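Long-range contacts in nicotinamide riboside transporter PnuC (Neisseria mucosa ATCC 25996, PDB 4QTN), which transports nicotinamide riboside, a form of vitamin B3, across the inner membrane as a homotrimer, probably supplying the cell with a precursor of NAD: residues L4-R9 with G60-Y65; G28-V33 with S207-L212; T118-A123 with V232-G237; K122-T127 with I175-E180. One frame throughout, in Å; residues are numbered along the deposited sequence.

Contact 1 (L4-R9 with G60-Y65)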
loop_
_atom_site.group_PDB
_atom_site.type_symbol
_atom_site.label_atom_id
_atom_site.label_comp_id
_atom_site.label_asym_id
_atom_site.label_seq_id
_atom_site.Cartn_x
_atom_site.Cartn_y
_atom_site.Cartn_z
ATOM N N LEU C 4 19.468 -28.423 -19.868
ATOM C CA LEU C 4 19.567 -28.403 -18.415
ATOM C C LEU C 4 20.515 -27.305 -17.991
ATOM O O LEU C 4 20.243 -26.572 -17.044
ATOM C CB LEU C 4 20.082 -29.755 -17.894
ATOM C CG LEU C 4 20.137 -30.041 -16.372
ATOM C CD1 LEU C 4 20.563 -28.831 -15.537
ATOM C CD2 LEU C 4 18.824 -30.637 -15.858
ATOM N N ALA C 5 21.644 -27.212 -18.689
ATOM C CA ALA C 5 22.565 -26.103 -18.499
ATOM C C ALA C 5 21.816 -24.804 -18.684
ATOM O O ALA C 5 22.012 -23.854 -17.933
ATOM C CB ALA C 5 23.726 -26.192 -19.473
ATOM N N TRP C 6 20.924 -24.784 -19.673
ATOM C CA TRP C 6 20.068 -23.638 -19.894
ATOM C C TRP C 6 19.118 -23.441 -18.743
ATOM O O TRP C 6 18.968 -22.332 -18.239
ATOM C CB TRP C 6 19.269 -23.769 -21.188
ATOM C CG TRP C 6 18.494 -22.520 -21.490
ATOM C CD1 TRP C 6 18.982 -21.369 -22.042
ATOM C CD2 TRP C 6 17.108 -22.265 -21.194
ATOM N NE1 TRP C 6 17.984 -20.425 -22.139
ATOM C CE2 TRP C 6 16.825 -20.947 -21.627
ATOM C CE3 TRP C 6 16.077 -23.026 -20.627
ATOM C CZ2 TRP C 6 15.558 -20.375 -21.505
ATOM C CZ3 TRP C 6 14.812 -22.452 -20.506
ATOM C CH2 TRP C 6 14.567 -21.141 -20.952
ATOM N N TRP C 7 18.459 -24.515 -18.335
ATOM C CA TRP C 7 17.489 -24.420 -17.270
ATOM C C TRP C 7 18.152 -23.917 -16.011
ATOM O O TRP C 7 17.528 -23.248 -15.209
ATOM C CB TRP C 7 16.818 -25.763 -17.023
ATOM C CG TRP C 7 15.537 -25.922 -17.778
ATOM C CD1 TRP C 7 15.223 -26.910 -18.675
ATOM C CD2 TRP C 7 14.393 -25.060 -17.715
ATOM N NE1 TRP C 7 13.950 -26.721 -19.164
ATOM C CE2 TRP C 7 13.418 -25.593 -18.593
ATOM C CE3 TRP C 7 14.090 -23.895 -16.991
ATOM C CZ2 TRP C 7 12.167 -24.993 -18.776
ATOM C CZ3 TRP C 7 12.842 -23.300 -17.175
ATOM C CH2 TRP C 7 11.899 -23.852 -18.062
ATOM N N LYS C 8 19.443 -24.208 -15.870
ATOM C CA LYS C 8 20.206 -23.787 -14.697
ATOM C C LYS C 8 20.373 -22.268 -14.698
ATOM O O LYS C 8 20.246 -21.629 -13.668
ATOM C CB LYS C 8 21.579 -24.498 -14.648
ATOM C CG LYS C 8 22.252 -24.520 -13.270
ATOM C CD LYS C 8 23.141 -23.286 -13.039
ATOM C CE LYS C 8 23.536 -23.126 -11.563
ATOM N NZ LYS C 8 24.058 -21.763 -11.213
ATOM N N ARG C 9 20.611 -21.704 -15.877
ATOM C CA ARG C 9 20.743 -20.250 -16.055
ATOM C C ARG C 9 19.447 -19.491 -15.760
ATOM O O ARG C 9 19.419 -18.551 -14.937
ATOM C CB ARG C 9 21.168 -19.943 -17.481
ATOM C CG ARG C 9 22.654 -19.903 -17.687
ATOM C CD ARG C 9 22.958 -19.424 -19.075
ATOM N NE ARG C 9 24.288 -18.879 -19.137
ATOM C CZ ARG C 9 24.570 -17.606 -19.398
ATOM N NH1 ARG C 9 23.599 -16.727 -19.659
ATOM N NH2 ARG C 9 25.833 -17.216 -19.425
ATOM N N GLY C 60 12.094 -10.006 -16.533
ATOM C CA GLY C 60 12.154 -10.038 -17.977
ATOM C C GLY C 60 12.687 -11.357 -18.482
ATOM O O GLY C 60 13.165 -11.431 -19.600
ATOM N N LYS C 61 12.619 -12.397 -17.637
ATOM C CA LYS C 61 13.046 -13.765 -18.013
ATOM C C LYS C 61 11.994 -14.488 -18.852
ATOM O O LYS C 61 10.790 -14.399 -18.574
ATOM C CB LYS C 61 13.342 -14.586 -16.771
ATOM C CG LYS C 61 14.523 -14.091 -15.980
ATOM C CD LYS C 61 15.027 -15.151 -15.023
ATOM C CE LYS C 61 16.395 -14.775 -14.490
ATOM N NZ LYS C 61 17.384 -15.874 -14.688
ATOM N N ILE C 62 12.455 -15.246 -19.845
ATOM C CA ILE C 62 11.557 -15.859 -20.842
ATOM C C ILE C 62 10.794 -17.066 -20.316
ATOM O O ILE C 62 9.710 -17.398 -20.822
ATOM C CB ILE C 62 12.315 -16.280 -22.106
ATOM C CG1 ILE C 62 11.334 -16.817 -23.142
ATOM C CG2 ILE C 62 13.393 -17.312 -21.770
ATOM C CD1 ILE C 62 11.544 -16.249 -24.514
ATOM N N SER C 63 11.372 -17.728 -19.314
ATOM C CA SER C 63 10.788 -18.934 -18.730
ATOM C C SER C 63 9.645 -18.623 -17.814
ATOM O O SER C 63 9.182 -19.494 -17.111
ATOM C CB SER C 63 11.828 -19.704 -17.937
ATOM O OG SER C 63 12.142 -19.008 -16.739
ATOM N N ASN C 64 9.227 -17.365 -17.777
ATOM C CA ASN C 64 8.005 -17.006 -17.088
ATOM C C ASN C 64 6.825 -17.736 -17.702
ATOM O O ASN C 64 5.918 -18.153 -16.995
ATOM C CB ASN C 64 7.772 -15.480 -17.110
ATOM C CG ASN C 64 6.889 -15.036 -18.266
ATOM O OD1 ASN C 64 5.649 -15.055 -18.171
ATOM N ND2 ASN C 64 7.519 -14.619 -19.363
ATOM N N TYR C 65 6.878 -17.946 -19.017
ATOM C CA TYR C 65 5.709 -18.404 -19.771
ATOM C C TYR C 65 5.275 -19.829 -19.451
ATOM O O TYR C 65 4.072 -20.122 -19.415
ATOM C CB TYR C 65 5.922 -18.234 -21.266
ATOM C CG TYR C 65 5.847 -16.798 -21.720
ATOM C CD1 TYR C 65 4.665 -16.076 -21.612
ATOM C CD2 TYR C 65 6.960 -16.165 -22.256
ATOM C CE1 TYR C 65 4.596 -14.764 -22.027
ATOM C CE2 TYR C 65 6.899 -14.854 -22.680
ATOM C CZ TYR C 65 5.717 -14.157 -22.565
ATOM O OH TYR C 65 5.658 -12.840 -22.979
#
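Lys-61 NZ, which reaches the C-terminal end of the segment carrying Arg-9, is gripped by three oxygens: hydrogen bonds run to the backbone O of Glu-10 and of Gly-13 and to Thr-118 OG1. Arg-9 O lies 3.4 Å from Lys-61 NZ as well, but the angle is too poor for a bond. The lysine chain runs out nearly straight and turns at its last torsion (chi4 -127°), which sets the ammonium group among these acceptors. Arg-9 itself directs its guanidinium elsewhere, NH2 bonding to Ala-116 O. Beside this polar corner two indoles meet the loop. With CG anti to the backbone N (chi1 -174°), the indole of Trp-6 extends toward the loop and presents the edge of its six-membered ring to Ile-62, CZ2 lying 3.8 Å from CG2 near the plane of the indole, with the two side chains crossing at about a right angle. Trp-7 touches Ser-63, its CZ3 coming 3.8 Å from CB. The indoles also meet each other: CZ3 of Trp-6 sits 3.7 Å above the centre of one face of Trp-7. The loop they meet is the turn between helix 41-59 and helix 64-80, probably at the cytoplasmic membrane surface. A Schellman motif ends the first helix, with Gly-60 at positive phi as its C-prime residue, and a type I beta turn from Lys-61 to Asn-64 leads into the second. Ser-63 N is bonded to the carboxylate of Glu-10, a further tie to helix 4-12. Asn-64 touches the bound nicotinamide riboside, while its ND2 gives a weak bond to Lys-61 O, 3.4 Å away.

Contact 2 (G28-V33 with S207-L212)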
loop_
_atom_site.group_PDB
_atom_site.type_symbol
_atom_site.label_atom_id
_atom_site.label_comp_id
_atom_site.label_asym_id
_atom_site.label_seq_id
_atom_site.Cartn_x
_atom_site.Cartn_y
_atom_site.Cartn_z
ATOM N N GLY C 28 7.885 -19.119 0.781
ATOM C CA GLY C 28 7.738 -19.491 2.189
ATOM C C GLY C 28 6.335 -19.284 2.749
ATOM O O GLY C 28 5.733 -20.223 3.272
ATOM N N ILE C 29 5.828 -18.049 2.662
ATOM C CA ILE C 29 4.486 -17.716 3.166
ATOM C C ILE C 29 3.446 -18.592 2.479
ATOM O O ILE C 29 2.405 -18.942 3.059
ATOM C CB ILE C 29 4.137 -16.223 2.921
ATOM C CG1 ILE C 29 5.225 -15.303 3.487
ATOM C CG2 ILE C 29 2.779 -15.866 3.513
ATOM C CD1 ILE C 29 5.471 -15.465 4.972
ATOM N N GLN C 30 3.747 -18.957 1.244
ATOM C CA GLN C 30 2.886 -19.808 0.463
ATOM C C GLN C 30 2.977 -21.255 0.964
ATOM O O GLN C 30 1.954 -21.929 1.109
ATOM C CB GLN C 30 3.262 -19.708 -1.026
ATOM C CG GLN C 30 2.086 -19.798 -1.987
ATOM C CD GLN C 30 0.875 -19.011 -1.516
ATOM O OE1 GLN C 30 -0.168 -19.594 -1.205
ATOM N NE2 GLN C 30 1.005 -17.681 -1.462
ATOM N N ALA C 31 4.203 -21.706 1.258
ATOM C CA ALA C 31 4.434 -23.041 1.835
ATOM C C ALA C 31 3.790 -23.139 3.190
ATOM O O ALA C 31 3.095 -24.111 3.487
ATOM C CB ALA C 31 5.920 -23.334 1.945
ATOM N N VAL C 32 4.014 -22.120 4.014
ATOM C CA VAL C 32 3.484 -22.104 5.368
ATOM C C VAL C 32 1.940 -22.059 5.396
ATOM O O VAL C 32 1.327 -22.724 6.224
ATOM C CB VAL C 32 4.126 -20.987 6.220
ATOM C CG1 VAL C 32 3.361 -20.779 7.515
ATOM C CG2 VAL C 32 5.579 -21.329 6.509
ATOM N N VAL C 33 1.317 -21.330 4.458
ATOM C CA VAL C 33 -0.170 -21.336 4.351
ATOM C C VAL C 33 -0.757 -22.713 3.984
ATOM O O VAL C 33 -1.851 -23.070 4.430
ATOM C CB VAL C 33 -0.708 -20.229 3.408
ATOM C CG1 VAL C 33 -1.601 -20.814 2.321
ATOM C CG2 VAL C 33 -1.461 -19.175 4.207
ATOM N N SER C 207 -10.395 -18.126 -0.977
ATOM C CA SER C 207 -9.216 -18.960 -0.798
ATOM C C SER C 207 -7.995 -18.141 -0.436
ATOM O O SER C 207 -7.601 -17.235 -1.160
ATOM C CB SER C 207 -8.955 -19.855 -2.025
ATOM O OG SER C 207 -8.162 -19.201 -2.997
ATOM N N LEU C 208 -7.390 -18.474 0.695
ATOM C CA LEU C 208 -6.253 -17.717 1.190
ATOM C C LEU C 208 -5.008 -17.771 0.299
ATOM O O LEU C 208 -4.356 -16.752 0.120
ATOM C CB LEU C 208 -5.903 -18.096 2.617
ATOM C CG LEU C 208 -5.527 -16.876 3.446
ATOM C CD1 LEU C 208 -6.786 -16.147 3.920
ATOM C CD2 LEU C 208 -4.644 -17.263 4.621
ATOM N N PRO C 209 -4.685 -18.953 -0.285
ATOM C CA PRO C 209 -3.472 -18.964 -1.099
ATOM C C PRO C 209 -3.513 -17.941 -2.245
ATOM O O PRO C 209 -2.483 -17.350 -2.581
ATOM C CB PRO C 209 -3.425 -20.391 -1.653
ATOM C CG PRO C 209 -4.238 -21.198 -0.707
ATOM C CD PRO C 209 -5.322 -20.285 -0.227
ATOM N N LEU C 210 -4.692 -17.711 -2.817
ATOM C CA LEU C 210 -4.791 -16.832 -3.983
ATOM C C LEU C 210 -5.049 -15.360 -3.634
ATOM O O LEU C 210 -4.538 -14.464 -4.312
ATOM C CB LEU C 210 -5.810 -17.359 -4.998
ATOM C CG LEU C 210 -5.503 -18.733 -5.613
ATOM C CD1 LEU C 210 -6.420 -19.023 -6.789
ATOM C CD2 LEU C 210 -4.043 -18.842 -6.034
ATOM N N LEU C 211 -5.824 -15.112 -2.577
ATOM C CA LEU C 211 -5.934 -13.766 -2.031
ATOM C C LEU C 211 -4.567 -13.294 -1.571
ATOM O O LEU C 211 -4.183 -12.153 -1.827
ATOM C CB LEU C 211 -6.933 -13.714 -0.873
ATOM C CG LEU C 211 -7.017 -12.400 -0.074
ATOM C CD1 LEU C 211 -7.099 -11.168 -0.980
ATOM C CD2 LEU C 211 -8.194 -12.444 0.879
ATOM N N LEU C 212 -3.820 -14.176 -0.903
ATOM C CA LEU C 212 -2.457 -13.840 -0.507
ATOM C C LEU C 212 -1.571 -13.655 -1.718
ATOM O O LEU C 212 -0.748 -12.741 -1.757
ATOM C CB LEU C 212 -1.861 -14.881 0.441
ATOM C CG LEU C 212 -1.637 -14.406 1.884
ATOM C CD1 LEU C 212 -0.656 -15.322 2.579
ATOM C CD2 LEU C 212 -1.137 -12.972 1.956
#
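Apolar contacts make up most of this pairing, and Val-33 enters three of them. Its CG2 meets Leu-208 CD2 at 3.7 Å and, more loosely, Leu-212 CD1 at 4.3 Å, while its other methyl, CG1, stands 4.0 Å from CG of the Pro-209 ring. One turn back, Ile-29 brings CG2 to within 3.6 Å of Leu-212 CD1, the two side chains crossing at about a right angle. The one polar side chain in the contact makes a van der Waals approach. Gln-30 bends at chi2 (42°), and its amide comes up against Pro-209, with OE1 3.4 Å from both CA and CB. The Gln-30 side chain also touches Ala-47, Val-48 and Ile-51 of helix 41-59. Pro-209 lies in the first turn of its helix, two residues after the N-cap Ser-207, where the missing N-H costs no helical bond. A second subunit packs on residues 28-33 of helix 17-34, its Val-166 touching Ile-29 and its Val-162 touching Val-33. The helical segments run antiparallel at 163°, their axes 10.3 Å apart: a transmembrane helix pair near the probable periplasmic end, beside the trimer interface.

Contact 3 (T118-A123 with V232-G237)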
loop_
_atom_site.group_PDB
_atom_site.type_symbol
_atom_site.label_atom_id
_atom_site.label_comp_id
_atom_site.label_asym_id
_atom_site.label_seq_id
_atom_site.Cartn_x
_atom_site.Cartn_y
_atom_site.Cartn_z
ATOM N N THR C 118 22.246 -14.782 -17.454
ATOM C CA THR C 118 20.913 -15.093 -17.962
ATOM C C THR C 118 20.588 -14.188 -19.174
ATOM O O THR C 118 21.435 -13.420 -19.629
ATOM C CB THR C 118 19.836 -14.956 -16.854
ATOM O OG1 THR C 118 18.646 -15.654 -17.246
ATOM C CG2 THR C 118 19.511 -13.458 -16.550
ATOM N N GLU C 119 19.382 -14.307 -19.702
ATOM C CA GLU C 119 18.969 -13.483 -20.807
ATOM C C GLU C 119 17.726 -12.703 -20.414
ATOM O O GLU C 119 16.795 -13.279 -19.871
ATOM C CB GLU C 119 18.720 -14.347 -22.042
ATOM C CG GLU C 119 19.970 -15.098 -22.537
ATOM C CD GLU C 119 19.837 -16.635 -22.474
ATOM O OE1 GLU C 119 18.869 -17.180 -23.064
ATOM O OE2 GLU C 119 20.728 -17.301 -21.869
ATOM N N GLU C 120 17.768 -11.375 -20.593
ATOM C CA GLU C 120 16.597 -10.491 -20.346
ATOM C C GLU C 120 16.016 -9.963 -21.649
ATOM O O GLU C 120 16.760 -9.544 -22.537
ATOM C CB GLU C 120 16.945 -9.299 -19.412
ATOM C CG GLU C 120 18.439 -9.038 -19.208
ATOM C CD GLU C 120 18.799 -7.551 -19.063
ATOM O OE1 GLU C 120 18.622 -6.802 -20.040
ATOM O OE2 GLU C 120 19.323 -7.147 -17.990
ATOM N N VAL C 121 14.682 -9.981 -21.746
ATOM C CA VAL C 121 13.928 -9.387 -22.876
ATOM C C VAL C 121 14.250 -7.900 -23.049
ATOM O O VAL C 121 14.629 -7.221 -22.082
ATOM C CB VAL C 121 12.394 -9.566 -22.680
ATOM C CG1 VAL C 121 11.825 -8.474 -21.786
ATOM C CG2 VAL C 121 11.671 -9.609 -24.015
ATOM N N LYS C 122 14.126 -7.406 -24.282
ATOM C CA LYS C 122 14.426 -6.013 -24.578
ATOM C C LYS C 122 13.184 -5.168 -24.368
ATOM O O LYS C 122 12.205 -5.334 -25.046
ATOM C CB LYS C 122 14.973 -5.864 -26.005
ATOM C CG LYS C 122 16.443 -6.285 -26.153
ATOM C CD LYS C 122 16.996 -6.019 -27.560
ATOM C CE LYS C 122 16.589 -7.108 -28.555
ATOM N NZ LYS C 122 16.802 -6.708 -29.982
ATOM N N ALA C 123 13.226 -4.300 -23.370
ATOM C CA ALA C 123 12.035 -3.575 -22.940
ATOM C C ALA C 123 11.907 -2.257 -23.686
ATOM O O ALA C 123 12.902 -1.590 -23.922
ATOM C CB ALA C 123 12.081 -3.338 -21.438
ATOM N N VAL C 232 14.454 -0.833 -19.766
ATOM C CA VAL C 232 14.221 0.049 -20.908
ATOM C C VAL C 232 15.441 0.921 -21.204
ATOM O O VAL C 232 15.723 1.202 -22.349
ATOM C CB VAL C 232 12.955 0.937 -20.708
ATOM C CG1 VAL C 232 13.084 2.255 -21.453
ATOM C CG2 VAL C 232 11.705 0.194 -21.158
ATOM N N LYS C 233 16.160 1.342 -20.164
ATOM C CA LYS C 233 17.392 2.083 -20.368
ATOM C C LYS C 233 18.492 1.217 -20.938
ATOM O O LYS C 233 19.198 1.644 -21.821
ATOM C CB LYS C 233 17.866 2.750 -19.084
ATOM C CG LYS C 233 17.486 4.218 -18.969
ATOM C CD LYS C 233 17.796 4.777 -17.578
ATOM C CE LYS C 233 16.654 5.647 -17.044
ATOM N NZ LYS C 233 16.125 5.146 -15.735
ATOM N N ARG C 234 18.635 -0.009 -20.449
ATOM C CA ARG C 234 19.719 -0.873 -20.929
ATOM C C ARG C 234 19.678 -1.000 -22.454
ATOM O O ARG C 234 20.660 -1.413 -23.071
ATOM C CB ARG C 234 19.698 -2.270 -20.252
ATOM C CG ARG C 234 20.061 -2.284 -18.754
ATOM C CD ARG C 234 20.696 -3.613 -18.327
ATOM N NE ARG C 234 22.094 -3.685 -18.775
ATOM C CZ ARG C 234 22.520 -4.419 -19.802
ATOM N NH1 ARG C 234 21.664 -5.200 -20.460
ATOM N NH2 ARG C 234 23.808 -4.384 -20.165
ATOM N N HIS C 235 18.564 -0.585 -23.061
ATOM C CA HIS C 235 18.366 -0.776 -24.501
ATOM C C HIS C 235 17.730 0.424 -25.215
ATOM O O HIS C 235 16.580 0.361 -25.664
ATOM C CB HIS C 235 17.588 -2.048 -24.719
ATOM C CG HIS C 235 18.048 -3.161 -23.840
ATOM N ND1 HIS C 235 17.295 -4.286 -23.591
ATOM C CD2 HIS C 235 19.189 -3.308 -23.125
ATOM C CE1 HIS C 235 17.963 -5.085 -22.776
ATOM N NE2 HIS C 235 19.113 -4.510 -22.475
ATOM N N SER C 236 18.506 1.509 -25.328
ATOM C CA SER C 236 17.967 2.825 -25.669
ATOM C C SER C 236 19.055 3.854 -25.965
ATOM O O SER C 236 20.254 3.533 -26.035
ATOM C CB SER C 236 17.082 3.355 -24.531
ATOM O OG SER C 236 16.103 2.414 -24.150
ATOM N N GLY C 237 18.621 5.111 -26.041
ATOM C CA GLY C 237 19.400 6.205 -26.604
ATOM C C GLY C 237 20.827 6.404 -26.136
ATOM O O GLY C 237 21.715 6.656 -26.950
#
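Glu-120 faces Arg-234 with its carboxylate plane nearly perpendicular to the guanidinium, 83° apart, and the two side chains cross at about a right angle. OE1 meets the edge of the guanidinium close to its plane; at 3.5 Å from NH1 and well bent at the hydrogen, the bond within this salt bridge is weak. The same oxygen lies at the edge of the His-235 imidazole, here with the two planes 41° apart, so that Glu-120 borders on both basic side chains. Val-121 O also lies near the ring plane, rather farther off. Lys-122 brings CB and CG up to the imidazole obliquely, the two side chains crossing at about a right angle; further out, a bend at chi3 (-80°) accompanies the departure of its ammonium end from the contact. Apolar packing closes the other end, where Ala-123 CB lies 3.6 Å from Val-232 CG2, and that methyl also reaches Ala-123 O at 3.5 Å. In this way the loop between helix 85-107 and helix 128-147, probably cytoplasmic, is drawn across the C-terminal end of helix 208-234. Trp-228 and Leu-231 of that helix also touch Ala-123, and Val-121 pairs its backbone with Gly-60, just past helix 41-59.

Contact 4 (K122-T127 with I175-E180)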
loop_
_atom_site.group_PDB
_atom_site.type_symbol
_atom_site.label_atom_id
_atom_site.label_comp_id
_atom_site.label_asym_id
_atom_site.label_seq_id
_atom_site.Cartn_x
_atom_site.Cartn_y
_atom_site.Cartn_z
ATOM N N LYS C 122 14.126 -7.406 -24.282
ATOM C CA LYS C 122 14.426 -6.013 -24.578
ATOM C C LYS C 122 13.184 -5.168 -24.368
ATOM O O LYS C 122 12.205 -5.334 -25.046
ATOM C CB LYS C 122 14.973 -5.864 -26.005
ATOM C CG LYS C 122 16.443 -6.285 -26.153
ATOM C CD LYS C 122 16.996 -6.019 -27.560
ATOM C CE LYS C 122 16.589 -7.108 -28.555
ATOM N NZ LYS C 122 16.802 -6.708 -29.982
ATOM N N ALA C 123 13.226 -4.300 -23.370
ATOM C CA ALA C 123 12.035 -3.575 -22.940
ATOM C C ALA C 123 11.907 -2.257 -23.686
ATOM O O ALA C 123 12.902 -1.590 -23.922
ATOM C CB ALA C 123 12.081 -3.338 -21.438
ATOM N N LYS C 124 10.679 -1.905 -24.070
ATOM C CA LYS C 124 10.411 -0.665 -24.818
ATOM C C LYS C 124 9.516 0.267 -24.007
ATOM O O LYS C 124 8.810 -0.176 -23.104
ATOM C CB LYS C 124 9.758 -0.966 -26.186
ATOM C CG LYS C 124 10.588 -1.853 -27.094
ATOM C CD LYS C 124 10.028 -1.926 -28.510
ATOM C CE LYS C 124 8.709 -2.696 -28.568
ATOM N NZ LYS C 124 8.337 -3.053 -29.968
ATOM N N ALA C 125 9.542 1.558 -24.351
ATOM C CA ALA C 125 8.751 2.571 -23.650
ATOM C C ALA C 125 7.846 3.326 -24.610
ATOM O O ALA C 125 8.331 4.017 -25.498
ATOM C CB ALA C 125 9.663 3.544 -22.922
ATOM N N LEU C 126 6.527 3.196 -24.409
ATOM C CA LEU C 126 5.522 4.034 -25.088
ATOM C C LEU C 126 5.717 5.504 -24.766
ATOM O O LEU C 126 6.192 5.844 -23.670
ATOM C CB LEU C 126 4.114 3.641 -24.654
ATOM C CG LEU C 126 3.589 2.241 -24.947
ATOM C CD1 LEU C 126 2.212 2.136 -24.347
ATOM C CD2 LEU C 126 3.554 1.913 -26.437
ATOM N N THR C 127 5.321 6.383 -25.701
ATOM C CA THR C 127 5.262 7.830 -25.414
ATOM C C THR C 127 3.857 8.234 -25.003
ATOM O O THR C 127 2.934 7.421 -25.054
ATOM C CB THR C 127 5.721 8.693 -26.594
ATOM O OG1 THR C 127 4.659 8.807 -27.543
ATOM C CG2 THR C 127 6.939 8.089 -27.252
ATOM N N ILE C 175 3.194 -8.834 -23.596
ATOM C CA ILE C 175 3.736 -9.622 -24.716
ATOM C C ILE C 175 4.456 -8.732 -25.726
ATOM O O ILE C 175 5.500 -9.105 -26.248
ATOM C CB ILE C 175 2.675 -10.492 -25.436
ATOM C CG1 ILE C 175 1.447 -9.673 -25.823
ATOM C CG2 ILE C 175 2.289 -11.684 -24.579
ATOM C CD1 ILE C 175 0.511 -10.402 -26.753
ATOM N N LEU C 176 3.910 -7.534 -25.962
ATOM C CA LEU C 176 4.558 -6.523 -26.830
ATOM C C LEU C 176 5.830 -5.843 -26.240
ATOM O O LEU C 176 6.396 -4.961 -26.880
ATOM C CB LEU C 176 3.556 -5.447 -27.246
ATOM C CG LEU C 176 2.595 -5.698 -28.416
ATOM C CD1 LEU C 176 2.293 -4.372 -29.098
ATOM C CD2 LEU C 176 3.133 -6.712 -29.425
ATOM N N ARG C 177 6.226 -6.224 -25.012
ATOM C CA ARG C 177 7.489 -5.756 -24.376
ATOM C C ARG C 177 7.518 -4.275 -23.912
ATOM O O ARG C 177 8.574 -3.655 -23.892
ATOM C CB ARG C 177 8.686 -6.047 -25.280
ATOM C CG ARG C 177 9.033 -7.512 -25.383
ATOM C CD ARG C 177 9.431 -7.907 -26.795
ATOM N NE ARG C 177 10.358 -6.955 -27.389
ATOM C CZ ARG C 177 10.177 -6.372 -28.568
ATOM N NH1 ARG C 177 9.105 -6.673 -29.311
ATOM N NH2 ARG C 177 11.076 -5.499 -29.014
ATOM N N TYR C 178 6.372 -3.722 -23.527
ATOM C CA TYR C 178 6.321 -2.314 -23.112
ATOM C C TYR C 178 6.329 -2.160 -21.608
ATOM O O TYR C 178 5.651 -2.894 -20.895
ATOM C CB TYR C 178 5.107 -1.598 -23.722
ATOM C CG TYR C 178 5.274 -1.314 -25.202
ATOM C CD1 TYR C 178 6.129 -0.296 -25.651
ATOM C CD2 TYR C 178 4.620 -2.083 -26.151
ATOM C CE1 TYR C 178 6.300 -0.045 -27.001
ATOM C CE2 TYR C 178 4.787 -1.847 -27.506
ATOM C CZ TYR C 178 5.626 -0.825 -27.928
ATOM O OH TYR C 178 5.794 -0.596 -29.277
ATOM N N ARG C 179 7.096 -1.197 -21.123
ATOM C CA ARG C 179 7.205 -0.971 -19.690
ATOM C C ARG C 179 5.924 -0.406 -19.057
ATOM O O ARG C 179 5.754 -0.481 -17.868
ATOM C CB ARG C 179 8.373 -0.058 -19.381
ATOM C CG ARG C 179 8.086 0.887 -18.243
ATOM C CD ARG C 179 9.336 1.566 -17.771
ATOM N NE ARG C 179 9.742 2.632 -18.670
ATOM C CZ ARG C 179 9.114 3.796 -18.778
ATOM N NH1 ARG C 179 8.022 4.047 -18.050
ATOM N NH2 ARG C 179 9.569 4.711 -19.623
ATOM N N GLU C 180 5.035 0.175 -19.848
ATOM C CA GLU C 180 3.841 0.812 -19.265
ATOM C C GLU C 180 2.817 -0.209 -18.754
ATOM O O GLU C 180 1.842 0.153 -18.092
ATOM C CB GLU C 180 3.205 1.806 -20.245
ATOM C CG GLU C 180 3.978 3.127 -20.371
ATOM C CD GLU C 180 5.382 2.946 -20.948
ATOM O OE1 GLU C 180 5.583 1.980 -21.717
ATOM O OE2 GLU C 180 6.282 3.770 -20.636
#
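The two loops join through a single beta bridge at Lys-124 and Tyr-178, bonded in the parallel pattern: Lys-124 N gives to Arg-177 O (2.7 Å) and Lys-124 O accepts from Arg-179 N (2.8 Å). Around it, Leu-126 lays CD2 over one face of the Tyr-178 ring, a CH-pi contact 3.5 Å from the centroid and 18° off the normal. The Lys-124 chain turns at chi3 (-70°), which brings CE over one face of the Arg-177 guanidinium, 3.7 Å from NH2; its NZ then lies near Tyr-178 OH and also near Arg-177 NH1, a pair of like charges. At its edge the same guanidinium gives a weak bond from NE to Lys-122 O. Both segments belong to connections between transmembrane helices, probably on the cytoplasmic side: Arg-177, at positive phi, closes helix 158-175 in a Schellman motif, and Thr-127 is the N-cap of helix 128-147. Glu-180 takes the Leu-126 N-H on OE1 at 3.1 Å, the donor standing 56° out of the carboxylate plane. Its OE2 lies 3.1 Å from Arg-179 NH1, well above the guanidinium plane, so the attraction is one of charges alone. Arg-179 NH2 packs on Ala-125 CB at 3.5 Å. His-17 of a third subunit bonds Leu-126 O and packs on Arg-179 and Glu-180.

Overall arrangement
From the N terminus, contact 1 closes the first loop, holding helix 4-12 against the turn between helices 41-59 and 64-80. Contact 2 opens within that loop, crossing contact 1, and joins helix 17-34 to the start of helix 208-234 near the probable periplasmic end. Contacts 3 and 4 set out from loop 118-127, probably cytoplasmic, after contact 1 has closed. Contact 4 ends first, at 175-180, wholly within contact 2's span, whereas contact 3 runs past, and so crosses contact 2, to the C-terminal end of helix 208-234. Contacts 1, 3 and 4 all touch one another on the probable cytoplasmic side, 3 and 4 sharing Lys-122 and Ala-123; contact 2 lies about 33 Å, centre to centre, from contact 3.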